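Local coordinates for mandelate racemase/muconate lactonizing protein (Alicyclobacillus acidocaldarius LAA1, PDB 3QLD), which belongs to the enolase superfamily, joining a capping domain of the mandelate racemase/muconate lactonizing type to a TIM-barrel-like domain, its own activity being unassigned, at residues F165-L170 / R319-L324; A31-L36 / E43-C48; L11-K16 / E332-K337. All blocks are in the same frame, centred on the assembly; numbering follows the deposited sequence.

How the contacts relate
From the N terminus, the chain first passes 11-16, on strand 3-15, whose partner, 332-337, lies more than 300 residues further on. Inside that long loop lie both other contacts, one after the other: contact 2 closes a short hairpin between 31-36 and 43-48, and contact 1 later joins barrel strand 167-171 to the loop at 319-324. Contact 3 then closes around them, tying the N-terminal domain to the barrel domain. Contacts 2 and 3 share the antiparallel sheet and meet directly, Ala31 O lying 2.7 Å from Leu11 N in a probable hydrogen bond. Contact 1 stands apart within the barrel, its centre about 27 Å from that of contact 2.

Contact 1 (F165-L170 / R319-L324); sequences FRRVKL and RYATDL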
ATOM      1  N   PHE A 165      19.067 -29.536   5.756  1.00 35.40           N
ATOM      2  CA  PHE A 165      17.874 -28.647   5.726  1.00 35.24           C
ATOM      3  C   PHE A 165      16.672 -29.539   5.873  1.00 34.89           C
ATOM      4  O   PHE A 165      16.610 -30.584   5.218  1.00 36.16           O
ATOM      5  CB  PHE A 165      17.756 -27.954   4.382  1.00 34.72           C
ATOM      6  CG  PHE A 165      18.720 -26.831   4.192  1.00 37.98           C
ATOM      7  CD1 PHE A 165      18.459 -25.565   4.740  1.00 34.84           C
ATOM      8  CD2 PHE A 165      19.885 -27.026   3.442  1.00 39.05           C
ATOM      9  CE1 PHE A 165      19.390 -24.517   4.566  1.00 39.44           C
ATOM     10  CE2 PHE A 165      20.797 -25.970   3.251  1.00 44.27           C
ATOM     11  CZ  PHE A 165      20.521 -24.698   3.826  1.00 41.02           C
ATOM     12  N   ARG A 166      15.702 -29.108   6.661  1.00 34.97           N
ATOM     13  CA  ARG A 166      14.629 -29.987   7.110  1.00 35.36           C
ATOM     14  C   ARG A 166      13.370 -29.821   6.238  1.00 34.45           C
ATOM     15  O   ARG A 166      12.338 -30.475   6.455  1.00 34.12           O
ATOM     16  CB  ARG A 166      14.341 -29.729   8.584  1.00 36.00           C
ATOM     17  CG  ARG A 166      15.553 -30.131   9.502  1.00 42.04           C
ATOM     18  CD  ARG A 166      15.886 -31.659   9.417  1.00 48.98           C
ATOM     19  NE  ARG A 166      16.662 -32.058  10.610  1.00 57.77           N
ATOM     20  CZ  ARG A 166      16.246 -31.871  11.869  1.00 59.31           C
ATOM     21  NH1 ARG A 166      15.067 -31.321  12.102  1.00 61.69           N
ATOM     22  NH2 ARG A 166      16.993 -32.230  12.908  1.00 60.76           N
ATOM     23  N   ARG A 167      13.479 -28.950   5.237  1.00 34.43           N
ATOM     24  CA  ARG A 167      12.388 -28.752   4.248  1.00 32.55           C
ATOM     25  C   ARG A 167      13.016 -28.362   2.970  1.00 31.27           C
ATOM     26  O   ARG A 167      14.030 -27.624   2.972  1.00 31.14           O
ATOM     27  CB  ARG A 167      11.435 -27.655   4.707  1.00 32.40           C
ATOM     28  CG  ARG A 167      10.092 -27.604   3.922  1.00 32.45           C
ATOM     29  CD  ARG A 167       9.087 -26.567   4.450  1.00 31.29           C
ATOM     30  NE  ARG A 167       9.634 -25.201   4.346  1.00 30.63           N
ATOM     31  CZ  ARG A 167       9.230 -24.213   5.145  1.00 31.41           C
ATOM     32  NH1 ARG A 167       8.242 -24.415   5.995  1.00 28.56           N
ATOM     33  NH2 ARG A 167       9.755 -22.992   5.056  1.00 31.93           N
ATOM     34  N   VAL A 168      12.432 -28.782   1.855  1.00 28.25           N
ATOM     35  CA  VAL A 168      12.764 -28.062   0.631  1.00 29.07           C
ATOM     36  C   VAL A 168      11.524 -27.348   0.081  1.00 29.15           C
ATOM     37  O   VAL A 168      10.415 -27.933   0.121  1.00 26.79           O
ATOM     38  CB  VAL A 168      13.382 -28.953  -0.512  1.00 28.95           C
ATOM     39  CG1 VAL A 168      14.788 -29.469  -0.089  1.00 30.96           C
ATOM     40  CG2 VAL A 168      12.430 -30.087  -0.948  1.00 27.35           C
ATOM     41  N   LYS A 169      11.721 -26.143  -0.483  1.00 27.66           N
ATOM     42  CA  LYS A 169      10.587 -25.407  -1.144  1.00 26.50           C
ATOM     43  C   LYS A 169      10.960 -25.221  -2.594  1.00 27.77           C
ATOM     44  O   LYS A 169      11.952 -24.531  -2.945  1.00 27.65           O
ATOM     45  CB  LYS A 169      10.286 -24.070  -0.447  1.00 27.83           C
ATOM     46  CG  LYS A 169       9.095 -23.249  -1.074  1.00 26.92           C
ATOM     47  CD  LYS A 169       8.635 -22.136  -0.151  1.00 30.52           C
ATOM     48  CE  LYS A 169       9.779 -21.198   0.295  1.00 36.31           C
ATOM     49  NZ  LYS A 169       9.379 -19.743   0.440  1.00 36.70           N
ATOM     50  N   LEU A 170      10.208 -25.867  -3.462  1.00 26.63           N
ATOM     51  CA  LEU A 170      10.452 -25.852  -4.846  1.00 27.02           C
ATOM     52  C   LEU A 170       9.684 -24.727  -5.564  1.00 28.40           C
ATOM     53  O   LEU A 170       8.461 -24.614  -5.419  1.00 26.18           O
ATOM     54  CB  LEU A 170       9.930 -27.148  -5.442  1.00 28.15           C
ATOM     55  CG  LEU A 170      10.440 -28.434  -4.782  1.00 32.64           C
ATOM     56  CD1 LEU A 170      10.074 -29.515  -5.784  1.00 31.90           C
ATOM     57  CD2 LEU A 170      11.980 -28.312  -4.677  1.00 35.35           C
ATOM     58  N   ARG A 319       4.892 -23.446  13.578  1.00 41.81           N
ATOM     59  CA  ARG A 319       4.996 -24.918  13.570  1.00 41.13           C
ATOM     60  C   ARG A 319       5.837 -25.516  12.440  1.00 39.41           C
ATOM     61  O   ARG A 319       6.305 -26.671  12.532  1.00 38.26           O
ATOM     62  CB  ARG A 319       3.577 -25.549  13.556  1.00 43.04           C
ATOM     63  CG  ARG A 319       2.811 -25.575  14.944  1.00 46.14           C
ATOM     64  CD  ARG A 319       3.545 -26.430  16.009  1.00 55.92           C
ATOM     65  NE  ARG A 319       3.492 -27.874  15.718  1.00 61.91           N
ATOM     66  CZ  ARG A 319       4.415 -28.774  16.079  1.00 64.43           C
ATOM     67  NH1 ARG A 319       5.507 -28.398  16.749  1.00 64.05           N
ATOM     68  NH2 ARG A 319       4.244 -30.060  15.754  1.00 65.03           N
ATOM     69  N   TYR A 320       6.040 -24.757  11.364  1.00 35.25           N
ATOM     70  CA  TYR A 320       6.894 -25.228  10.280  1.00 32.99           C
ATOM     71  C   TYR A 320       8.237 -24.474  10.313  1.00 31.36           C
ATOM     72  O   TYR A 320       8.405 -23.463  11.063  1.00 31.43           O
ATOM     73  CB  TYR A 320       6.229 -25.070   8.902  1.00 32.38           C
ATOM     74  CG  TYR A 320       4.857 -25.757   8.755  1.00 35.45           C
ATOM     75  CD1 TYR A 320       4.541 -26.933   9.468  1.00 39.94           C
ATOM     76  CD2 TYR A 320       3.884 -25.240   7.862  1.00 36.00           C
ATOM     77  CE1 TYR A 320       3.283 -27.575   9.318  1.00 40.92           C
ATOM     78  CE2 TYR A 320       2.637 -25.874   7.701  1.00 38.64           C
ATOM     79  CZ  TYR A 320       2.347 -27.040   8.429  1.00 41.62           C
ATOM     80  OH  TYR A 320       1.112 -27.653   8.260  1.00 41.97           O
ATOM     81  N   ALA A 321       9.146 -25.006   9.511  1.00 29.58           N
ATOM     82  CA  ALA A 321      10.519 -24.571   9.354  1.00 29.44           C
ATOM     83  C   ALA A 321      10.530 -23.153   8.824  1.00 30.24           C
ATOM     84  O   ALA A 321       9.612 -22.744   8.066  1.00 27.47           O
ATOM     85  CB  ALA A 321      11.233 -25.468   8.332  1.00 28.22           C
ATOM     86  N   THR A 322      11.596 -22.440   9.203  1.00 31.41           N
ATOM     87  CA  THR A 322      11.898 -21.094   8.685  1.00 29.01           C
ATOM     88  C   THR A 322      12.704 -21.096   7.403  1.00 28.49           C
ATOM     89  O   THR A 322      13.458 -22.050   7.106  1.00 27.50           O
ATOM     90  CB  THR A 322      12.499 -20.166   9.802  1.00 29.75           C
ATOM     91  OG1 THR A 322      12.690 -18.825   9.276  1.00 26.59           O
ATOM     92  CG2 THR A 322      13.887 -20.736  10.340  1.00 28.35           C
ATOM     93  N   ASP A 323      12.482 -20.083   6.547  1.00 25.87           N
ATOM     94  CA  ASP A 323      13.356 -19.867   5.424  1.00 29.24           C
ATOM     95  C   ASP A 323      14.671 -19.128   5.837  1.00 27.14           C
ATOM     96  O   ASP A 323      15.483 -18.863   4.988  1.00 27.73           O
ATOM     97  CB  ASP A 323      12.654 -19.024   4.328  1.00 28.22           C
ATOM     98  CG  ASP A 323      11.721 -19.853   3.406  1.00 33.24           C
ATOM     99  OD1 ASP A 323      11.619 -21.101   3.547  1.00 31.67           O
ATOM    100  OD2 ASP A 323      11.091 -19.226   2.514  1.00 32.44           O
ATOM    101  N   LEU A 324      14.801 -18.703   7.090  1.00 27.66           N
ATOM    102  CA  LEU A 324      15.924 -17.846   7.519  1.00 27.79           C
ATOM    103  C   LEU A 324      17.064 -18.795   7.820  1.00 29.62           C
ATOM    104  O   LEU A 324      16.979 -19.512   8.788  1.00 29.62           O
ATOM    105  CB  LEU A 324      15.570 -17.086   8.800  1.00 25.40           C
ATOM    106  CG  LEU A 324      14.470 -15.998   8.642  1.00 27.70           C
ATOM    107  CD1 LEU A 324      14.060 -15.470   9.990  1.00 27.95           C
ATOM    108  CD2 LEU A 324      15.010 -14.838   7.781  1.00 27.49           C
TER
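Arg167 and Ala321 mark the closest backbone approach, with CA atoms 6.9 Å apart, so strand and loop are bridged by side chains and not by main-chain pairing. Arg167 and Lys169, two residues apart on the strand, both send their chains toward the loop and converge on Asp323, dividing its carboxylate between them. Arg167 NH2 reaches Asp323 OD1 at 3.1 Å in a salt bridge. The oxygen lies in the guanidinium plane, the donor stands 44° out of the carboxylate plane, and the two planes are 84° apart. Lys169 NZ takes the other oxygen, OD2 of Asp323, on its syn lone pair at 2.7 Å; the lysine chain starts with CG anti to N (chi1 -179°) and bends near its end to bring the ammonium there. Asp323 thus links both cations in one network, in which Glu221 is a second carboxylate partner for Lys169.

The guanidinium of Arg167 is also packed against the loop. Ala321 CB sits 3.9 Å above one face, over its centre, and Tyr320 CB is at the edge, while Ala321 O lies 3.0 Å from both NH1 and NH2 of Arg167. NH1 is hydrogen-bonded to Gln218, and Trp295 adds a cation-pi contact; together these should fix the rotation of the flat group.

Strand 167-171 runs between strands 137-144 and 192-196 of the barrel. The loop 319-324 lies beside strand 293-296, where Thr322 OG1 bonds to Val296 O, and Asp323 also touches Ser141 of strand 137-144, consistent with the loop helping to close the barrel.

Contact 2 (A31-L36 / E43-C48); sequences AILVQL and EGWSEC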
ATOM      1  N   ALA A  31      19.893  -2.282   2.284  1.00 28.71           N
ATOM      2  CA  ALA A  31      19.195  -2.474   3.530  1.00 28.18           C
ATOM      3  C   ALA A  31      19.175  -1.180   4.301  1.00 27.17           C
ATOM      4  O   ALA A  31      20.067  -0.338   4.097  1.00 30.42           O
ATOM      5  CB  ALA A  31      19.920  -3.606   4.335  1.00 28.37           C
ATOM      6  N   ILE A  32      18.204  -0.991   5.201  1.00 25.76           N
ATOM      7  CA  ILE A  32      18.200   0.213   6.098  1.00 22.90           C
ATOM      8  C   ILE A  32      18.223  -0.286   7.545  1.00 24.16           C
ATOM      9  O   ILE A  32      17.322  -1.122   7.933  1.00 23.27           O
ATOM     10  CB  ILE A  32      16.936   1.076   5.908  1.00 22.30           C
ATOM     11  CG1 ILE A  32      16.929   1.782   4.539  1.00 24.65           C
ATOM     12  CG2 ILE A  32      16.875   2.203   6.968  1.00 23.41           C
ATOM     13  CD1 ILE A  32      15.539   2.521   4.302  1.00 24.53           C
ATOM     14  N   LEU A  33      19.244   0.104   8.317  1.00 22.72           N
ATOM     15  CA  LEU A  33      19.182  -0.171   9.783  1.00 22.86           C
ATOM     16  C   LEU A  33      18.814   1.012  10.607  1.00 23.53           C
ATOM     17  O   LEU A  33      19.261   2.149  10.333  1.00 24.56           O
ATOM     18  CB  LEU A  33      20.506  -0.769  10.266  1.00 23.77           C
ATOM     19  CG  LEU A  33      21.025  -2.012   9.522  1.00 24.27           C
ATOM     20  CD1 LEU A  33      22.375  -2.461  10.168  1.00 26.12           C
ATOM     21  CD2 LEU A  33      20.028  -3.135   9.686  1.00 23.07           C
ATOM     22  N   VAL A  34      17.990   0.772  11.627  1.00 23.92           N
ATOM     23  CA  VAL A  34      17.552   1.806  12.534  1.00 23.05           C
ATOM     24  C   VAL A  34      18.324   1.602  13.823  1.00 26.40           C
ATOM     25  O   VAL A  34      18.404   0.474  14.338  1.00 25.74           O
ATOM     26  CB  VAL A  34      16.074   1.690  12.795  1.00 23.82           C
ATOM     27  CG1 VAL A  34      15.622   2.699  13.797  1.00 25.73           C
ATOM     28  CG2 VAL A  34      15.282   1.906  11.442  1.00 20.90           C
ATOM     29  N   GLN A  35      18.936   2.685  14.285  1.00 24.54           N
ATOM     30  CA  GLN A  35      19.692   2.639  15.570  1.00 25.34           C
ATOM     31  C   GLN A  35      19.146   3.678  16.488  1.00 26.26           C
ATOM     32  O   GLN A  35      19.082   4.872  16.128  1.00 26.90           O
ATOM     33  CB  GLN A  35      21.200   2.804  15.310  1.00 24.26           C
ATOM     34  CG  GLN A  35      22.043   3.128  16.622  1.00 25.02           C
ATOM     35  CD  GLN A  35      23.510   3.429  16.265  1.00 30.54           C
ATOM     36  OE1 GLN A  35      23.772   3.949  15.189  1.00 31.22           O
ATOM     37  NE2 GLN A  35      24.487   3.048  17.165  1.00 31.61           N
ATOM     38  N   LEU A  36      18.733   3.255  17.690  1.00 25.74           N
ATOM     39  CA  LEU A  36      18.239   4.197  18.719  1.00 26.48           C
ATOM     40  C   LEU A  36      19.233   4.186  19.908  1.00 27.17           C
ATOM     41  O   LEU A  36      19.796   3.150  20.218  1.00 27.16           O
ATOM     42  CB  LEU A  36      16.850   3.806  19.239  1.00 25.88           C
ATOM     43  CG  LEU A  36      15.770   3.722  18.148  1.00 24.99           C
ATOM     44  CD1 LEU A  36      14.535   2.982  18.762  1.00 25.13           C
ATOM     45  CD2 LEU A  36      15.398   5.172  17.708  1.00 25.90           C
ATOM     46  N   GLU A  43      21.310   0.966  23.562  1.00 28.14           N
ATOM     47  CA  GLU A  43      20.962   1.022  22.119  1.00 30.03           C
ATOM     48  C   GLU A  43      19.953  -0.014  21.702  1.00 30.64           C
ATOM     49  O   GLU A  43      20.008  -1.146  22.150  1.00 29.35           O
ATOM     50  CB  GLU A  43      22.186   0.790  21.254  1.00 30.75           C
ATOM     51  CG  GLU A  43      23.124   1.944  21.403  1.00 32.15           C
ATOM     52  CD  GLU A  43      24.295   1.908  20.492  1.00 36.28           C
ATOM     53  OE1 GLU A  43      24.368   1.063  19.582  1.00 39.72           O
ATOM     54  OE2 GLU A  43      25.201   2.752  20.722  1.00 43.50           O
ATOM     55  N   GLY A  44      19.072   0.357  20.763  1.00 29.49           N
ATOM     56  CA  GLY A  44      18.329  -0.656  20.041  1.00 29.22           C
ATOM     57  C   GLY A  44      18.574  -0.558  18.526  1.00 28.76           C
ATOM     58  O   GLY A  44      18.778   0.544  18.014  1.00 29.29           O
ATOM     59  N   TRP A  45      18.628  -1.705  17.837  1.00 27.59           N
ATOM     60  CA  TRP A  45      18.721  -1.789  16.363  1.00 28.24           C
ATOM     61  C   TRP A  45      17.565  -2.576  15.742  1.00 26.27           C
ATOM     62  O   TRP A  45      16.992  -3.472  16.401  1.00 26.53           O
ATOM     63  CB  TRP A  45      20.005  -2.512  15.931  1.00 27.95           C
ATOM     64  CG  TRP A  45      21.254  -1.739  16.312  1.00 30.32           C
ATOM     65  CD1 TRP A  45      21.714  -1.491  17.577  1.00 33.18           C
ATOM     66  CD2 TRP A  45      22.179  -1.126  15.415  1.00 33.08           C
ATOM     67  NE1 TRP A  45      22.869  -0.739  17.519  1.00 33.69           N
ATOM     68  CE2 TRP A  45      23.181  -0.500  16.207  1.00 31.50           C
ATOM     69  CE3 TRP A  45      22.249  -1.013  14.008  1.00 31.75           C
ATOM     70  CZ2 TRP A  45      24.268   0.188  15.647  1.00 32.01           C
ATOM     71  CZ3 TRP A  45      23.340  -0.332  13.452  1.00 31.46           C
ATOM     72  CH2 TRP A  45      24.338   0.255  14.269  1.00 33.09           C
ATOM     73  N   SER A  46      17.278  -2.306  14.464  1.00 24.89           N
ATOM     74  CA  SER A  46      16.323  -3.118  13.683  1.00 25.31           C
ATOM     75  C   SER A  46      16.617  -2.924  12.235  1.00 25.06           C
ATOM     76  O   SER A  46      17.420  -2.052  11.886  1.00 22.26           O
ATOM     77  CB  SER A  46      14.903  -2.644  13.907  1.00 24.80           C
ATOM     78  OG  SER A  46      14.759  -1.340  13.386  1.00 27.17           O
ATOM     79  N   GLU A  47      15.953  -3.730  11.389  1.00 25.28           N
ATOM     80  CA  GLU A  47      16.216  -3.627   9.947  1.00 25.32           C
ATOM     81  C   GLU A  47      14.916  -3.337   9.268  1.00 25.78           C
ATOM     82  O   GLU A  47      13.909  -3.990   9.574  1.00 25.84           O
ATOM     83  CB  GLU A  47      16.796  -4.913   9.373  1.00 24.64           C
ATOM     84  CG  GLU A  47      16.998  -4.872   7.870  1.00 26.30           C
ATOM     85  CD  GLU A  47      17.783  -6.092   7.374  1.00 30.36           C
ATOM     86  OE1 GLU A  47      18.396  -6.780   8.203  1.00 31.17           O
ATOM     87  OE2 GLU A  47      17.803  -6.388   6.167  1.00 33.95           O
ATOM     88  N   CYS A  48      14.888  -2.313   8.410  1.00 23.47           N
ATOM     89  CA  CYS A  48      13.693  -2.155   7.514  1.00 24.27           C
ATOM     90  C   CYS A  48      13.832  -3.141   6.324  1.00 25.06           C
ATOM     91  O   CYS A  48      14.837  -3.079   5.629  1.00 26.66           O
ATOM     92  CB  CYS A  48      13.594  -0.684   7.081  1.00 22.66           C
ATOM     93  SG  CYS A  48      12.151  -0.475   5.945  1.00 25.25           S
TER
HETATM   94  O   HOH W   1      27.466   3.388  18.380  1.00 39.10           O
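Val34 and Ser46 face each other as an antiparallel hydrogen-bonded pair: Val34 N gives to Ser46 O at 2.9 Å and Ser46 N returns a bond to Val34 O. Leu36 and Gly44 pair likewise, Leu36 N reaching Gly44 O at 2.7 Å, nearly straight (172° at the hydrogen). Between them Trp45 CA makes a CA-H...O contact of 3.1 Å to Val34 O.

On the face that carries Leu33, Gln35, Trp45 and Glu47, packing centres on the indole of Trp45. Gln35 and Trp45 run side by side in the same direction, Gln35 CB making a CH-pi contact 3.9 Å from the centroid of the six-membered ring of Trp45. Gln35 CG lies anti to the backbone N (chi1 166°) and the chain stays extended, which lays it along the indole face and brings NE2 to 3.2 Å from Trp45 CZ2. Leu33 CD1 meets the edge of this ring, 4.0 Å from Trp45 CZ3.

Polar ends gather on Glu43. Its OE1 accepts Trp45 NE1 at 3.1 Å on the anti lone pair and Gln35 NE2 from 61° out of the carboxylate plane. Arg362 forms a salt bridge to the same oxygen, while OE1 of Gln35 is bonded to His9, so both ends of the amide have partners, supporting the modelled orientation. Glu47 bonds to Thr302 and Gly305 of the barrel domain.

The opposite face, with Ile32, Val34, Leu36, Ser46 and Cys48, lies against helices 61-80 and 105-123; Ser46 OG bonds to Ala110 O. The hairpin, part of a helix-backed antiparallel sheet, fits the N-terminal capping domain of the enolase superfamily.

Contact 3 (L11-K16 / E332-K337); sequences LSLPLK and EQDVLK
Leu11 and Leu13 meet Val335 in a small interdomain contact that is apolar at its inner end, set where strand 3-15 of the N-terminal domain passes a loop of the barrel domain lying between helix 303-313 and strand 347-349. The end-to-end directions of 11-16 and 332-335 are 155° apart, so the two segments run roughly antiparallel. One methyl of Val335 serves both leucines: CG1 is 3.8 Å from Leu11 CD2 and 4.1 Å from Leu13 CD2, the valine and Leu13 side chains crossing at about a right angle. Val335 CG1 is placed anti to its carbonyl carbon (chi1 -45°), which turns it to both leucines. Leu13 CD2 also rests beside Asp334 OD1.

The carboxylate of Asp334 bonds within its own domain. OD1 accepts Val335 N at 2.7 Å from above the carboxylate plane and also bonds to Gly303, while OD2 is bonded to Ser327. Gln333 NE2 gives a straight bond to Asp334 O, further shaping the loop.

Toward the surface a water joins the segments, donating to Pro14 O at 2.7 Å and accepting from Glu332 N at 2.9 Å. Nearby, Lys16 lays its CG 3.7 Å from Glu332 N. With no direct hydrogen bond between them, the two segments are probably joined by methyl packing and the bridging water, with the backbone bond of Lys16 to Tyr330 alongside.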
ATOM      1  N   LEU A  11      22.505   0.859   3.842  1.00 27.13           N
ATOM      2  CA  LEU A  11      23.572  -0.063   3.623  1.00 28.38           C
ATOM      3  C   LEU A  11      23.491  -0.664   2.228  1.00 29.25           C
ATOM      4  O   LEU A  11      22.392  -0.809   1.640  1.00 27.30           O
ATOM      5  CB  LEU A  11      23.507  -1.186   4.662  1.00 29.97           C
ATOM      6  CG  LEU A  11      24.272  -1.044   5.980  1.00 33.33           C
ATOM      7  CD1 LEU A  11      24.012   0.225   6.704  1.00 35.50           C
ATOM      8  CD2 LEU A  11      24.030  -2.246   6.880  1.00 33.60           C
ATOM      9  N   SER A  12      24.658  -1.017   1.694  1.00 28.13           N
ATOM     10  CA  SER A  12      24.714  -1.810   0.481  1.00 30.90           C
ATOM     11  C   SER A  12      25.701  -2.953   0.743  1.00 32.12           C
ATOM     12  O   SER A  12      26.882  -2.676   0.905  1.00 31.77           O
ATOM     13  CB  SER A  12      25.205  -0.980  -0.674  1.00 32.28           C
ATOM     14  OG  SER A  12      25.201  -1.796  -1.849  1.00 37.50           O
ATOM     15  N   LEU A  13      25.215  -4.205   0.808  1.00 31.42           N
ATOM     16  CA  LEU A  13      26.076  -5.367   1.150  1.00 32.91           C
ATOM     17  C   LEU A  13      26.362  -6.253  -0.081  1.00 32.84           C
ATOM     18  O   LEU A  13      25.440  -6.762  -0.716  1.00 34.12           O
ATOM     19  CB  LEU A  13      25.435  -6.252   2.239  1.00 33.12           C
ATOM     20  CG  LEU A  13      25.427  -5.882   3.722  1.00 35.41           C
ATOM     21  CD1 LEU A  13      24.446  -4.748   3.941  1.00 35.41           C
ATOM     22  CD2 LEU A  13      24.999  -7.090   4.530  1.00 38.26           C
ATOM     23  N   PRO A  14      27.633  -6.475  -0.408  1.00 34.18           N
ATOM     24  CA  PRO A  14      27.844  -7.388  -1.525  1.00 34.14           C
ATOM     25  C   PRO A  14      27.366  -8.820  -1.213  1.00 35.08           C
ATOM     26  O   PRO A  14      27.585  -9.351  -0.110  1.00 34.08           O
ATOM     27  CB  PRO A  14      29.358  -7.372  -1.719  1.00 34.00           C
ATOM     28  CG  PRO A  14      29.782  -6.059  -1.193  1.00 34.12           C
ATOM     29  CD  PRO A  14      28.898  -5.861   0.026  1.00 34.75           C
ATOM     30  N   LEU A  15      26.719  -9.421  -2.215  1.00 36.71           N
ATOM     31  CA  LEU A  15      26.233 -10.796  -2.132  1.00 38.24           C
ATOM     32  C   LEU A  15      27.300 -11.760  -2.655  1.00 39.98           C
ATOM     33  O   LEU A  15      28.043 -11.394  -3.566  1.00 41.15           O
ATOM     34  CB  LEU A  15      24.978 -10.913  -2.965  1.00 37.24           C
ATOM     35  CG  LEU A  15      23.784 -10.082  -2.482  1.00 38.73           C
ATOM     36  CD1 LEU A  15      22.855  -9.865  -3.641  1.00 39.48           C
ATOM     37  CD2 LEU A  15      23.066 -10.771  -1.344  1.00 40.20           C
ATOM     38  N   LYS A  16      27.385 -12.969  -2.098  1.00 41.99           N
ATOM     39  CA  LYS A  16      28.328 -13.995  -2.603  1.00 43.56           C
ATOM     40  C   LYS A  16      28.208 -14.223  -4.140  1.00 44.17           C
ATOM     41  O   LYS A  16      29.221 -14.363  -4.857  1.00 44.84           O
ATOM     42  CB  LYS A  16      28.136 -15.316  -1.847  1.00 44.41           C
ATOM     43  CG  LYS A  16      28.845 -15.390  -0.448  1.00 47.29           C
ATOM     44  CD  LYS A  16      29.708 -16.672  -0.290  1.00 50.48           C
ATOM     45  CE  LYS A  16      29.453 -17.440   1.020  1.00 49.70           C
ATOM     46  NZ  LYS A  16      30.337 -17.110   2.197  1.00 48.06           N
ATOM     47  N   GLU A 332      29.534 -12.830   2.140  1.00 41.35           N
ATOM     48  CA  GLU A 332      30.931 -12.947   2.583  1.00 42.72           C
ATOM     49  C   GLU A 332      31.112 -12.275   3.957  1.00 41.50           C
ATOM     50  O   GLU A 332      31.793 -12.819   4.805  1.00 41.38           O
ATOM     51  CB  GLU A 332      31.927 -12.323   1.557  1.00 43.65           C
ATOM     52  CG  GLU A 332      33.490 -12.387   1.931  1.00 48.70           C
ATOM     53  CD  GLU A 332      34.059 -11.144   2.689  1.00 52.06           C
ATOM     54  OE1 GLU A 332      33.655  -9.986   2.427  1.00 56.25           O
ATOM     55  OE2 GLU A 332      34.937 -11.315   3.563  1.00 53.90           O
ATOM     56  N   GLN A 333      30.507 -11.100   4.137  1.00 38.90           N
ATOM     57  CA  GLN A 333      30.645 -10.312   5.340  1.00 38.25           C
ATOM     58  C   GLN A 333      29.294  -9.644   5.635  1.00 37.51           C
ATOM     59  O   GLN A 333      28.789  -8.870   4.804  1.00 36.34           O
ATOM     60  CB  GLN A 333      31.702  -9.225   5.107  1.00 38.96           C
ATOM     61  CG  GLN A 333      31.737  -8.163   6.192  1.00 38.86           C
ATOM     62  CD  GLN A 333      32.453  -8.656   7.419  1.00 45.38           C
ATOM     63  OE1 GLN A 333      33.677  -8.893   7.376  1.00 48.50           O
ATOM     64  NE2 GLN A 333      31.708  -8.842   8.520  1.00 42.98           N
ATOM     65  N   ASP A 334      28.764  -9.945   6.817  1.00 36.28           N
ATOM     66  CA  ASP A 334      27.470  -9.479   7.334  1.00 35.12           C
ATOM     67  C   ASP A 334      27.703  -8.434   8.453  1.00 34.26           C
ATOM     68  O   ASP A 334      28.848  -8.100   8.759  1.00 34.53           O
ATOM     69  CB  ASP A 334      26.716 -10.728   7.856  1.00 35.84           C
ATOM     70  CG  ASP A 334      25.196 -10.532   7.981  1.00 34.96           C
ATOM     71  OD1 ASP A 334      24.737  -9.407   7.861  1.00 34.15           O
ATOM     72  OD2 ASP A 334      24.465 -11.525   8.257  1.00 34.00           O
ATOM     73  N   VAL A 335      26.649  -7.904   9.053  1.00 31.55           N
ATOM     74  CA  VAL A 335      26.772  -6.810  10.018  1.00 31.24           C
ATOM     75  C   VAL A 335      26.874  -7.249  11.495  1.00 30.54           C
ATOM     76  O   VAL A 335      26.797  -6.428  12.415  1.00 30.40           O
ATOM     77  CB  VAL A 335      25.606  -5.802   9.825  1.00 31.37           C
ATOM     78  CG1 VAL A 335      25.435  -5.513   8.326  1.00 33.74           C
ATOM     79  CG2 VAL A 335      24.320  -6.401  10.369  1.00 32.64           C
ATOM     80  N   LEU A 336      27.103  -8.533  11.704  1.00 31.80           N
ATOM     81  CA  LEU A 336      27.299  -9.086  13.055  1.00 31.11           C
ATOM     82  C   LEU A 336      28.746  -9.511  13.252  1.00 32.63           C
ATOM     83  O   LEU A 336      29.396  -9.903  12.317  1.00 33.49           O
ATOM     84  CB  LEU A 336      26.387 -10.290  13.292  1.00 31.80           C
ATOM     85  CG  LEU A 336      24.868 -10.044  13.076  1.00 29.57           C
ATOM     86  CD1 LEU A 336      24.144 -11.364  13.366  1.00 27.12           C
ATOM     87  CD2 LEU A 336      24.392  -8.959  14.022  1.00 28.61           C
ATOM     88  N   LYS A 337      29.251  -9.383  14.469  1.00 35.35           N
ATOM     89  CA  LYS A 337      30.647  -9.790  14.777  1.00 36.54           C
ATOM     90  C   LYS A 337      30.812 -11.303  14.509  1.00 36.61           C
ATOM     91  O   LYS A 337      31.810 -11.772  13.956  1.00 36.73           O
ATOM     92  CB  LYS A 337      30.970  -9.448  16.243  1.00 37.46           C
ATOM     93  CG  LYS A 337      30.851  -7.960  16.657  1.00 38.49           C
ATOM     94  CD  LYS A 337      30.749  -7.837  18.218  1.00 38.96           C
ATOM     95  CE  LYS A 337      30.831  -6.361  18.700  1.00 42.74           C
ATOM     96  NZ  LYS A 337      30.516  -6.205  20.182  1.00 45.55           N
TER
HETATM   97  O   HOH W   2      29.269 -11.440  -0.342  1.00 43.14           O